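Local coordinates for protein LbaCas13a H328A (C2c2) (Lachnospiraceae bacterium NK4A179, PDB 5WLH) that binds a pre-crRNA guide and, as an A-cleaving CRISPR-Cas13a nuclease, cuts RNA, probably after the guide has paired with a target, at residues Tyr309-Asp314 / Ala332-Asp337; Thr423-Lys426 / Gly430-Ser433; Asn787-Arg792 / Lys843-Val848; Lys794-Val799 / Cys809-Thr814. All coordinates share one frame; numbering follows the deposited sequence.

Interaction 1 (Tyr309-Asp314 / Ala332-Asp337); sequences YFYGSD and AARRVD. With nucleotides of chain B.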
# COMPACT_ATOMS: atom_id res chain seq x y z
N TYR A 309 9.26 35.22 -5.76
CA TYR A 309 7.88 35.02 -5.34
C TYR A 309 7.70 35.39 -3.87
O TYR A 309 6.73 36.07 -3.51
CB TYR A 309 7.48 33.57 -5.58
CG TYR A 309 5.99 33.32 -5.49
CD1 TYR A 309 5.37 33.09 -4.26
CD2 TYR A 309 5.21 33.29 -6.64
CE1 TYR A 309 4.01 32.83 -4.19
CE2 TYR A 309 3.85 33.04 -6.57
CZ TYR A 309 3.26 32.83 -5.34
OH TYR A 309 1.91 32.57 -5.30
N PHE A 310 8.62 34.95 -3.02
CA PHE A 310 8.43 35.08 -1.59
C PHE A 310 9.14 36.29 -0.99
O PHE A 310 8.75 36.73 0.10
CB PHE A 310 8.93 33.83 -0.87
CG PHE A 310 8.07 32.64 -1.10
CD1 PHE A 310 6.86 32.50 -0.42
CD2 PHE A 310 8.43 31.67 -2.03
CE1 PHE A 310 6.03 31.40 -0.65
CE2 PHE A 310 7.60 30.58 -2.27
CZ PHE A 310 6.41 30.44 -1.56
N TYR A 311 10.16 36.82 -1.65
CA TYR A 311 10.96 37.88 -1.06
C TYR A 311 10.97 39.15 -1.89
O TYR A 311 11.53 40.15 -1.45
CB TYR A 311 12.40 37.40 -0.80
CG TYR A 311 12.41 36.18 0.10
CD1 TYR A 311 12.32 36.31 1.48
CD2 TYR A 311 12.47 34.90 -0.44
CE1 TYR A 311 12.31 35.18 2.30
CE2 TYR A 311 12.47 33.78 0.36
CZ TYR A 311 12.38 33.92 1.73
OH TYR A 311 12.38 32.78 2.52
N GLY A 312 10.36 39.14 -3.06
CA GLY A 312 10.20 40.35 -3.84
C GLY A 312 11.42 40.64 -4.69
O GLY A 312 12.52 40.14 -4.48
N SER A 313 11.19 41.50 -5.69
CA SER A 313 12.19 41.78 -6.72
C SER A 313 13.41 42.52 -6.18
O SER A 313 14.42 42.60 -6.89
CB SER A 313 11.55 42.59 -7.84
OG SER A 313 11.15 43.85 -7.36
N ASP A 314 13.35 43.07 -4.97
CA ASP A 314 14.49 43.78 -4.40
C ASP A 314 15.33 42.90 -3.49
O ASP A 314 16.23 43.41 -2.80
CB ASP A 314 14.01 45.01 -3.64
CG ASP A 314 13.74 46.19 -4.55
OD1 ASP A 314 14.66 46.56 -5.32
OD2 ASP A 314 12.62 46.74 -4.50
N ALA A 332 19.49 27.09 2.29
CA ALA A 332 19.85 27.00 3.70
C ALA A 332 19.65 28.33 4.40
O ALA A 332 19.26 28.37 5.58
CB ALA A 332 21.30 26.53 3.84
N ALA A 333 19.90 29.44 3.70
CA ALA A 333 19.78 30.76 4.31
C ALA A 333 18.34 31.11 4.62
O ALA A 333 18.05 31.65 5.70
CB ALA A 333 20.40 31.81 3.39
N ARG A 334 17.41 30.83 3.70
CA ARG A 334 16.01 31.18 3.97
C ARG A 334 15.42 30.34 5.09
O ARG A 334 14.50 30.79 5.78
CB ARG A 334 15.16 31.04 2.70
CG ARG A 334 15.81 31.57 1.44
CD ARG A 334 15.88 33.08 1.41
NE ARG A 334 16.65 33.55 0.26
CZ ARG A 334 16.68 34.80 -0.17
NH1 ARG A 334 15.97 35.74 0.46
NH2 ARG A 334 17.41 35.13 -1.23
N ARG A 335 15.94 29.12 5.29
CA ARG A 335 15.43 28.26 6.35
C ARG A 335 15.58 28.93 7.72
O ARG A 335 14.65 28.93 8.53
CB ARG A 335 16.16 26.91 6.33
CG ARG A 335 15.66 25.92 7.39
CD ARG A 335 16.64 24.76 7.62
NE ARG A 335 16.50 24.18 8.96
CZ ARG A 335 17.48 24.09 9.86
NH1 ARG A 335 17.24 23.55 11.05
NH2 ARG A 335 18.69 24.53 9.57
N VAL A 336 16.76 29.50 7.99
CA VAL A 336 16.98 30.18 9.27
C VAL A 336 16.47 31.61 9.27
O VAL A 336 16.69 32.34 10.25
CB VAL A 336 18.47 30.17 9.67
CG1 VAL A 336 18.86 28.82 10.25
CG2 VAL A 336 19.35 30.52 8.48
N ASP A 337 15.80 32.04 8.21
CA ASP A 337 15.19 33.36 8.18
C ASP A 337 13.92 33.38 9.03
O ASP A 337 13.14 32.43 9.04
CB ASP A 337 14.87 33.77 6.74
CG ASP A 337 14.32 35.17 6.63
OD1 ASP A 337 14.29 35.89 7.65
OD2 ASP A 337 13.92 35.56 5.51
P A B 3 17.62 21.87 3.54
OP1 A B 3 16.16 21.99 3.28
OP2 A B 3 18.43 23.07 3.89
O5' A B 3 17.91 20.84 4.71
C5' A B 3 16.95 20.60 5.69
C4' A B 3 16.82 19.13 5.95
O4' A B 3 17.68 18.79 7.06
C3' A B 3 15.42 18.73 6.38
O3' A B 3 14.60 18.40 5.27
C2' A B 3 15.67 17.59 7.35
O2' A B 3 15.98 16.41 6.64
C1' A B 3 16.95 18.08 8.03
N9 A B 3 16.70 19.01 9.14
C8 A B 3 17.12 20.33 9.22
N7 A B 3 16.77 20.92 10.34
C5 A B 3 16.09 19.93 11.03
C6 A B 3 15.48 19.91 12.30
N6 A B 3 15.45 20.98 13.10
N1 A B 3 14.89 18.76 12.72
C2 A B 3 14.93 17.70 11.90
N3 A B 3 15.48 17.60 10.69
C4 A B 3 16.04 18.75 10.31

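Interaction 2 (Thr423-Lys426 / Gly430-Ser433); sequences TEFK and GYLS. With nucleotides of chain B.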
# COMPACT_ATOMS: atom_id res chain seq x y z
N THR A 423 0.07 26.81 12.99
CA THR A 423 1.35 26.79 13.69
C THR A 423 2.20 27.95 13.22
O THR A 423 2.09 28.39 12.06
CB THR A 423 2.15 25.49 13.48
OG1 THR A 423 2.51 25.39 12.10
CG2 THR A 423 1.35 24.26 13.88
N GLU A 424 3.08 28.43 14.09
CA GLU A 424 3.96 29.51 13.68
C GLU A 424 4.99 29.04 12.65
O GLU A 424 5.31 29.79 11.72
CB GLU A 424 4.66 30.14 14.89
CG GLU A 424 5.72 31.18 14.49
CD GLU A 424 5.18 32.25 13.53
OE1 GLU A 424 5.82 32.51 12.48
OE2 GLU A 424 4.11 32.84 13.82
N PHE A 425 5.51 27.82 12.77
CA PHE A 425 6.56 27.44 11.83
C PHE A 425 6.04 27.42 10.39
O PHE A 425 6.78 27.79 9.46
CB PHE A 425 7.21 26.11 12.24
CG PHE A 425 6.46 24.86 11.80
CD1 PHE A 425 6.65 24.32 10.54
CD2 PHE A 425 5.64 24.18 12.69
CE1 PHE A 425 6.00 23.16 10.15
CE2 PHE A 425 4.98 23.02 12.32
CZ PHE A 425 5.16 22.51 11.03
N LYS A 426 4.78 27.07 10.19
CA LYS A 426 4.21 27.04 8.85
C LYS A 426 3.88 28.42 8.33
O LYS A 426 3.56 28.56 7.15
CB LYS A 426 2.93 26.20 8.82
CG LYS A 426 3.17 24.75 8.97
CD LYS A 426 2.15 23.99 8.14
CE LYS A 426 2.52 22.53 8.13
NZ LYS A 426 1.31 21.72 8.34
N GLY A 430 10.32 31.57 5.11
CA GLY A 430 11.37 30.64 4.70
C GLY A 430 10.94 29.19 4.78
O GLY A 430 11.50 28.33 4.08
N TYR A 431 9.99 28.87 5.66
CA TYR A 431 9.39 27.54 5.60
C TYR A 431 8.72 27.33 4.25
O TYR A 431 8.90 26.29 3.60
CB TYR A 431 8.37 27.36 6.72
CG TYR A 431 7.53 26.12 6.54
CD1 TYR A 431 7.96 24.89 7.01
CD2 TYR A 431 6.29 26.18 5.90
CE1 TYR A 431 7.19 23.73 6.84
CE2 TYR A 431 5.52 25.04 5.72
CZ TYR A 431 5.97 23.83 6.20
OH TYR A 431 5.19 22.72 6.04
N LEU A 432 7.93 28.31 3.82
CA LEU A 432 7.18 28.19 2.58
C LEU A 432 8.09 28.21 1.37
O LEU A 432 7.90 27.43 0.43
CB LEU A 432 6.16 29.32 2.49
CG LEU A 432 5.12 29.28 3.60
CD1 LEU A 432 4.27 30.51 3.52
CD2 LEU A 432 4.27 28.02 3.49
N SER A 433 9.06 29.13 1.34
CA SER A 433 9.91 29.20 0.16
C SER A 433 10.65 27.89 -0.04
O SER A 433 10.78 27.42 -1.18
CB SER A 433 10.89 30.38 0.26
OG SER A 433 11.81 30.23 1.31
P G B 5 7.86 17.59 7.21
OP1 G B 5 6.96 16.72 6.40
OP2 G B 5 8.20 18.95 6.72
O5' G B 5 7.23 17.78 8.65
C5' G B 5 6.79 16.67 9.41
C4' G B 5 6.32 17.15 10.77
O4' G B 5 7.47 17.66 11.51
C3' G B 5 5.35 18.33 10.76
O3' G B 5 4.01 17.93 10.54
C2' G B 5 5.57 18.93 12.15
O2' G B 5 4.90 18.14 13.12
C1' G B 5 7.08 18.76 12.31
N9 G B 5 7.81 19.95 11.83
C8 G B 5 8.27 20.18 10.56
N7 G B 5 8.88 21.33 10.43
C5 G B 5 8.82 21.88 11.70
C6 G B 5 9.31 23.13 12.17
O6 G B 5 9.92 23.99 11.53
N1 G B 5 9.03 23.30 13.52
C2 G B 5 8.35 22.39 14.32
N2 G B 5 8.18 22.73 15.60
N3 G B 5 7.88 21.22 13.89
C4 G B 5 8.15 21.05 12.58
P A B 6 3.10 18.70 9.46
OP1 A B 6 3.86 19.80 8.86
OP2 A B 6 1.77 18.94 10.11
O5' A B 6 2.84 17.60 8.32
C5' A B 6 3.84 17.32 7.34
C4' A B 6 3.83 15.86 6.94
O4' A B 6 4.22 15.05 8.07
C3' A B 6 2.48 15.29 6.55
O3' A B 6 2.16 15.56 5.21
C2' A B 6 2.64 13.81 6.84
O2' A B 6 3.46 13.20 5.84
C1' A B 6 3.47 13.86 8.11
N9 A B 6 2.67 13.87 9.34
C8 A B 6 2.64 14.86 10.29
N7 A B 6 1.87 14.58 11.31
C5 A B 6 1.38 13.31 11.00
C6 A B 6 0.52 12.46 11.69
N6 A B 6 -0.02 12.78 12.88
N1 A B 6 0.24 11.26 11.12
C2 A B 6 0.78 10.95 9.93
N3 A B 6 1.60 11.69 9.18
C4 A B 6 1.87 12.86 9.79

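Interaction 3 (Asn787-Arg792 / Lys843-Val848); sequences NDFGQR and KMLLLV. With nucleotides of chain B.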
# COMPACT_ATOMS: atom_id res chain seq x y z
N ASN A 787 -32.67 -4.55 -1.62
CA ASN A 787 -33.10 -4.43 -3.01
C ASN A 787 -31.97 -3.93 -3.89
O ASN A 787 -31.80 -4.40 -5.02
CB ASN A 787 -34.31 -3.49 -3.11
CG ASN A 787 -34.70 -3.20 -4.55
OD1 ASN A 787 -35.16 -4.09 -5.27
ND2 ASN A 787 -34.50 -1.95 -4.99
N ASP A 788 -31.18 -2.98 -3.38
CA ASP A 788 -30.00 -2.51 -4.10
C ASP A 788 -29.03 -3.65 -4.35
O ASP A 788 -28.66 -3.93 -5.50
CB ASP A 788 -29.32 -1.40 -3.28
CG ASP A 788 -28.84 -0.25 -4.14
OD1 ASP A 788 -28.23 -0.51 -5.20
OD2 ASP A 788 -29.07 0.91 -3.75
N PHE A 789 -28.62 -4.33 -3.28
CA PHE A 789 -27.78 -5.51 -3.36
C PHE A 789 -28.27 -6.48 -4.44
O PHE A 789 -27.54 -6.80 -5.38
CB PHE A 789 -27.74 -6.20 -1.99
CG PHE A 789 -26.59 -7.14 -1.81
CD1 PHE A 789 -25.33 -6.67 -1.46
CD2 PHE A 789 -26.77 -8.51 -1.96
CE1 PHE A 789 -24.27 -7.54 -1.28
CE2 PHE A 789 -25.71 -9.39 -1.79
CZ PHE A 789 -24.46 -8.90 -1.45
N GLY A 790 -29.53 -6.92 -4.32
CA GLY A 790 -30.05 -7.87 -5.29
C GLY A 790 -30.12 -7.31 -6.70
O GLY A 790 -29.96 -8.05 -7.68
N GLN A 791 -30.36 -6.00 -6.82
CA GLN A 791 -30.39 -5.38 -8.14
C GLN A 791 -29.04 -5.51 -8.84
O GLN A 791 -28.96 -5.91 -10.01
CB GLN A 791 -30.81 -3.92 -8.02
CG GLN A 791 -31.34 -3.31 -9.31
CD GLN A 791 -32.49 -4.10 -9.89
OE1 GLN A 791 -32.34 -4.80 -10.90
NE2 GLN A 791 -33.66 -3.99 -9.26
N ARG A 792 -27.96 -5.17 -8.13
CA ARG A 792 -26.64 -5.26 -8.74
C ARG A 792 -26.27 -6.70 -9.07
O ARG A 792 -25.66 -6.96 -10.11
CB ARG A 792 -25.59 -4.62 -7.83
CG ARG A 792 -26.02 -3.29 -7.29
CD ARG A 792 -25.04 -2.79 -6.26
NE ARG A 792 -24.02 -1.93 -6.84
CZ ARG A 792 -24.15 -0.61 -6.99
NH1 ARG A 792 -23.16 0.10 -7.52
NH2 ARG A 792 -25.26 -0.01 -6.59
N LYS A 843 -21.15 -5.18 2.43
CA LYS A 843 -20.29 -6.26 2.90
C LYS A 843 -21.07 -7.22 3.80
O LYS A 843 -20.92 -8.44 3.69
CB LYS A 843 -19.08 -5.69 3.64
CG LYS A 843 -17.83 -6.56 3.53
CD LYS A 843 -16.57 -5.78 3.90
CE LYS A 843 -16.49 -5.55 5.40
NZ LYS A 843 -15.12 -5.14 5.83
N MET A 844 -21.92 -6.69 4.68
CA MET A 844 -22.70 -7.54 5.56
C MET A 844 -23.66 -8.42 4.78
O MET A 844 -23.85 -9.59 5.11
CB MET A 844 -23.48 -6.70 6.56
CG MET A 844 -22.62 -6.27 7.67
SD MET A 844 -21.15 -5.56 6.91
CE MET A 844 -20.66 -4.45 8.20
N LEU A 845 -24.30 -7.85 3.76
CA LEU A 845 -25.21 -8.64 2.95
C LEU A 845 -24.47 -9.75 2.24
O LEU A 845 -24.99 -10.86 2.08
CB LEU A 845 -25.93 -7.73 1.95
CG LEU A 845 -27.02 -6.88 2.59
CD1 LEU A 845 -27.75 -6.04 1.56
CD2 LEU A 845 -28.00 -7.78 3.34
N LEU A 846 -23.23 -9.50 1.81
CA LEU A 846 -22.47 -10.58 1.19
C LEU A 846 -22.14 -11.66 2.21
O LEU A 846 -22.34 -12.85 1.94
CB LEU A 846 -21.20 -10.02 0.55
CG LEU A 846 -20.48 -10.92 -0.44
CD1 LEU A 846 -21.43 -11.44 -1.51
CD2 LEU A 846 -19.31 -10.15 -1.06
N LEU A 847 -21.62 -11.27 3.39
CA LEU A 847 -21.31 -12.24 4.43
C LEU A 847 -22.55 -13.04 4.83
O LEU A 847 -22.48 -14.25 5.03
CB LEU A 847 -20.73 -11.54 5.66
CG LEU A 847 -19.42 -10.74 5.52
CD1 LEU A 847 -19.13 -9.96 6.79
CD2 LEU A 847 -18.28 -11.66 5.21
N VAL A 848 -23.70 -12.37 4.92
CA VAL A 848 -24.92 -13.07 5.32
C VAL A 848 -25.32 -14.09 4.26
O VAL A 848 -25.60 -15.25 4.57
CB VAL A 848 -26.06 -12.07 5.59
CG1 VAL A 848 -27.39 -12.79 5.68
CG2 VAL A 848 -25.79 -11.30 6.87
P G B 43 -22.31 -6.09 14.03
OP1 G B 43 -23.74 -6.21 14.39
OP2 G B 43 -21.61 -7.23 13.39
O5' G B 43 -22.22 -4.85 13.03
C5' G B 43 -22.86 -3.61 13.32
C4' G B 43 -22.23 -2.49 12.53
O4' G B 43 -20.80 -2.47 12.80
C3' G B 43 -22.31 -2.64 11.01
O3' G B 43 -23.53 -2.18 10.44
C2' G B 43 -21.08 -1.88 10.53
O2' G B 43 -21.30 -0.48 10.61
C1' G B 43 -20.08 -2.27 11.61
N9 G B 43 -19.38 -3.53 11.28
C8 G B 43 -19.63 -4.74 11.86
N7 G B 43 -18.90 -5.72 11.43
C5 G B 43 -18.08 -5.13 10.48
C6 G B 43 -17.07 -5.71 9.67
O6 G B 43 -16.69 -6.89 9.63
N1 G B 43 -16.48 -4.77 8.84
C2 G B 43 -16.83 -3.44 8.81
N2 G B 43 -16.14 -2.68 7.94
N3 G B 43 -17.77 -2.88 9.56
C4 G B 43 -18.35 -3.77 10.38
P A B 32 -11.49 -4.76 5.00
OP1 A B 32 -12.67 -5.03 5.87
OP2 A B 32 -10.17 -4.49 5.63
O5' A B 32 -11.28 -5.99 3.99
C5' A B 32 -12.33 -6.40 3.12
C4' A B 32 -11.81 -7.28 2.02
O4' A B 32 -10.96 -6.52 1.13
C3' A B 32 -10.94 -8.45 2.48
O3' A B 32 -11.76 -9.55 2.83
C2' A B 32 -10.06 -8.71 1.27
O2' A B 32 -10.80 -9.47 0.31
C1' A B 32 -9.86 -7.30 0.71
N9 A B 32 -8.62 -6.64 1.19
C8 A B 32 -8.49 -5.87 2.32
N7 A B 32 -7.29 -5.38 2.50
C5 A B 32 -6.58 -5.84 1.40
C6 A B 32 -5.24 -5.66 0.99
N6 A B 32 -4.35 -4.94 1.69
N1 A B 32 -4.83 -6.26 -0.14
C2 A B 32 -5.73 -6.98 -0.84
N3 A B 32 -7.01 -7.22 -0.56
C4 A B 32 -7.38 -6.62 0.59

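Interaction 4 (Lys794-Val799 / Cys809-Thr814); sequences KNIVQV and CQLIMT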
# COMPACT_ATOMS: atom_id res chain seq x y z
N LYS A 794 -28.37 -9.05 -9.98
CA LYS A 794 -29.06 -9.40 -11.21
C LYS A 794 -28.41 -8.72 -12.41
O LYS A 794 -28.28 -9.33 -13.49
CB LYS A 794 -30.55 -9.05 -11.12
CG LYS A 794 -31.46 -10.03 -10.32
CD LYS A 794 -31.81 -11.33 -11.09
CE LYS A 794 -30.68 -12.38 -11.11
NZ LYS A 794 -30.83 -13.43 -12.16
N ASN A 795 -27.98 -7.47 -12.25
CA ASN A 795 -27.23 -6.81 -13.31
C ASN A 795 -25.97 -7.59 -13.65
O ASN A 795 -25.66 -7.82 -14.83
CB ASN A 795 -26.90 -5.37 -12.90
CG ASN A 795 -26.22 -4.60 -14.00
OD1 ASN A 795 -25.33 -3.79 -13.75
ND2 ASN A 795 -26.63 -4.85 -15.24
N ILE A 796 -25.23 -8.02 -12.63
CA ILE A 796 -23.97 -8.73 -12.85
C ILE A 796 -24.20 -10.00 -13.66
O ILE A 796 -23.53 -10.25 -14.67
CB ILE A 796 -23.28 -9.02 -11.51
CG1 ILE A 796 -22.67 -7.74 -10.94
CG2 ILE A 796 -22.22 -10.10 -11.68
CD1 ILE A 796 -22.31 -7.83 -9.48
N VAL A 797 -25.16 -10.83 -13.23
CA VAL A 797 -25.41 -12.08 -13.95
C VAL A 797 -26.04 -11.81 -15.31
O VAL A 797 -25.85 -12.58 -16.25
CB VAL A 797 -26.27 -13.03 -13.10
CG1 VAL A 797 -25.52 -13.42 -11.84
CG2 VAL A 797 -27.60 -12.38 -12.76
N GLN A 798 -26.80 -10.71 -15.43
CA GLN A 798 -27.30 -10.30 -16.74
C GLN A 798 -26.15 -10.04 -17.70
O GLN A 798 -26.16 -10.50 -18.84
CB GLN A 798 -28.18 -9.06 -16.60
CG GLN A 798 -29.69 -9.30 -16.75
CD GLN A 798 -30.53 -8.26 -16.02
OE1 GLN A 798 -30.22 -7.07 -16.02
NE2 GLN A 798 -31.61 -8.71 -15.39
N VAL A 799 -25.13 -9.31 -17.24
CA VAL A 799 -24.02 -8.94 -18.11
C VAL A 799 -23.25 -10.17 -18.55
O VAL A 799 -22.82 -10.27 -19.71
CB VAL A 799 -23.12 -7.91 -17.41
CG1 VAL A 799 -21.88 -7.62 -18.23
CG2 VAL A 799 -23.90 -6.63 -17.16
N CYS A 809 -18.84 -11.97 -6.28
CA CYS A 809 -18.33 -11.33 -5.07
C CYS A 809 -17.38 -10.19 -5.39
O CYS A 809 -17.44 -9.13 -4.76
CB CYS A 809 -17.61 -12.34 -4.18
SG CYS A 809 -18.66 -13.54 -3.36
N GLN A 810 -16.48 -10.42 -6.34
CA GLN A 810 -15.50 -9.39 -6.68
C GLN A 810 -16.18 -8.15 -7.24
O GLN A 810 -15.84 -7.02 -6.87
CB GLN A 810 -14.49 -9.94 -7.69
CG GLN A 810 -13.67 -11.09 -7.15
CD GLN A 810 -13.05 -11.91 -8.25
OE1 GLN A 810 -13.29 -11.68 -9.43
NE2 GLN A 810 -12.22 -12.86 -7.86
N LEU A 811 -17.17 -8.34 -8.11
CA LEU A 811 -17.85 -7.20 -8.71
C LEU A 811 -18.70 -6.46 -7.68
O LEU A 811 -18.85 -5.24 -7.77
CB LEU A 811 -18.70 -7.66 -9.90
CG LEU A 811 -17.86 -8.17 -11.07
CD1 LEU A 811 -18.74 -8.68 -12.18
CD2 LEU A 811 -16.91 -7.09 -11.58
N ILE A 812 -19.22 -7.18 -6.69
CA ILE A 812 -19.93 -6.53 -5.59
C ILE A 812 -18.97 -5.72 -4.74
O ILE A 812 -19.22 -4.54 -4.44
CB ILE A 812 -20.70 -7.56 -4.76
CG1 ILE A 812 -22.00 -7.92 -5.47
CG2 ILE A 812 -20.99 -7.02 -3.37
CD1 ILE A 812 -22.94 -6.74 -5.63
N MET A 813 -17.85 -6.33 -4.33
CA MET A 813 -16.90 -5.63 -3.47
C MET A 813 -16.28 -4.42 -4.17
O MET A 813 -15.71 -3.56 -3.49
CB MET A 813 -15.81 -6.58 -2.99
CG MET A 813 -16.23 -7.55 -1.87
SD MET A 813 -16.63 -6.75 -0.29
CE MET A 813 -15.76 -7.82 0.87
N THR A 814 -16.37 -4.35 -5.50
CA THR A 814 -15.98 -3.16 -6.25
C THR A 814 -17.16 -2.20 -6.40
O THR A 814 -17.57 -1.54 -5.43
CB THR A 814 -15.46 -3.51 -7.67
OG1 THR A 814 -14.59 -4.66 -7.62
CG2 THR A 814 -14.71 -2.33 -8.27

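Interaction 1 (Tyr309-Asp314 / Ala332-Asp337)
A cation-pi pair of Arg334 and Tyr311 joins the C-terminal ends of two successive helices, 292-311 and 327-335. The Arg334 CZ atom lies 4.4 Å from the centroid of the Tyr311 ring, 18° off the ring normal. NH1 does the close touching: it sits over the middle of the face, 3.6 Å from Tyr311 CG. The guanidinium is not flat on the ring; the two planes are 35° apart. The two side chains run antiparallel alongside each other. A bend at chi2 (-72°) lays the arginine chain along the phenol end of the ring, where Arg334 CB comes 3.3 Å from Tyr311 OH. Both helices end here. Gly312 leaves the first with positive phi, and Val336 leaves the second. Just beyond, the Asp337 carboxylate approaches obliquely, with OD2 3.6 Å from Tyr311 CE1. Salt bridges to Asp315 and Asp330 fix the arginine head, which would keep its charge over the ring. Tyr311 OH is hydrogen-bonded to Ser433 of helix 429-458. On the far side of helix 327-335, Arg335 lays one guanidinium face against nucleotide A3 of chain B, with NH1 2.8 Å from N7 of that base.

Interaction 2 (Thr423-Lys426 / Gly430-Ser433)
Tyr431 and Phe425 meet in an offset edge-to-face pair, where the loop after helix 398-417 runs into the first turn of helix 429-458. The edge of Phe425 is turned to the face of Tyr431, with the planes at 81° and the ring centroids 5.3 Å apart. Phe425 CE1 and Tyr431 CE1 are 3.6 Å apart. The phenylalanine has its CG between the backbone N and the carbonyl carbon (chi1 83°). This puts one ring face against the guanine of G5 of chain B, with Phe425 CD1 3.3 Å from C6 of that base. The CG of Lys426 covers the opposite face near its rim. Lys426 lies flank to flank with Tyr431, both reaching toward the RNA, and its CA makes a CH-pi contact over the tyrosine face. The lysine chain ends beside a phosphate, where Lys426 NZ gives a weak hydrogen bond of 3.3 Å to OP2 of A6 of chain B. An alanine in place of Tyr431 would remove the support beside both side chains, and is likely to leave Phe425 and Lys426 less firmly set against the RNA. Lys426 O accepts a hydrogen bond from Tyr371 and lies 3.8 Å from Leu432 CD2.

Interaction 3 (Asn787-Arg792 / Lys843-Val848)
Phe789 sends its ring opposite to its own backbone N (chi1 -161°), and Leu845 turns CG opposite to its carbonyl carbon (chi1 -75°). With these torsions the two side chains pass alongside, each heading toward the other's backbone. Leu845 CB ends up over the centre of the Phe789 ring, 3.6 Å from its centroid and 12° off the normal. This is a CH-pi contact. Leu845 CD1 then reaches back to the root of the ring and lies 3.6 Å from Phe789 CB. The far end of the ring points into the first turns of the other helix, where Phe789 CZ is 3.5 Å from Leu846 N. Leu846 CD1 stands at the ring edge, in its plane, 4.0 Å from CZ of Phe789. The contact is a helix-helix packing between 786-799 and 843-861, and helix 805-813 adds Ile812 against Phe789 and Cys809 against Leu846. Arg792 and Asp788, one turn apart, form a salt bridge, with a weak hydrogen bond from Arg792 NH2 to Asp788 OD1 at 3.3 Å. The other side of helix 843-861 faces the RNA. Lys843 reaches toward the phosphate of A32 and Met844 sets its methyl group against G43, both of chain B.

Interaction 4 (Lys794-Val799 / Cys809-Thr814)
Ile796 fills the junction between two successive helices, 786-799 and 805-813, which are joined by a short loop. The tight part is small and wholly apolar. Ile796 carries CG1 beside its backbone N, and chi2 of 164° stretches the chain straight out, so that its CD1 lands between two residues of the partner helix. CD1 of Ile796 is 3.6 Å from Leu811 CB and 4.0 Å from Ile812 CG1. The second branch works separately: Ile796 CG2 lies 3.8 Å from Leu811 CD1. Ile796 meets Leu811 obliquely and Ile812 at about a right angle. Tyr803 of the connecting loop packs on both Ile796 and Leu811. An alanine at Ile796 would lose both branches, and is likely to open a gap between the helices beside Leu811 and Ile812. The outer side of helix 786-799 is looser: Lys794 and Gln798 are exposed there. Gln810, by contrast, is buried on another side of the second helix and is hydrogen-bonded through NE2 to the backbone of Ser673. Thr814 is exposed, and residues 815-822 just after it are not modelled. Here Gln810 O is gripped twice: Thr814 OG1 at 2.8 Å and Thr814 N at 3.0 Å reach it from opposite faces of the carbonyl plane.

The contacts form two pairs on the protein. Interactions 1 and 2 touch, with Phe310 CD2 and Ser433 CB 3.6 Å apart. Interactions 3 and 4 share helix 786-799, and also meet where Lys843 CG lies 3.6 Å from Met813 CE. The centres of interactions 1 and 3 are about 58 Å apart. Interaction 1 is partly buried and rests on charge over a ring, while the other three are buried. Interaction 2 is aromatic and built into the RNA surface. Interactions 3 and 4 are apolar helix packing. Both lie near the RNA: in interaction 3 lysine and methionine face it, and in interaction 4 Met813 packs on a sugar.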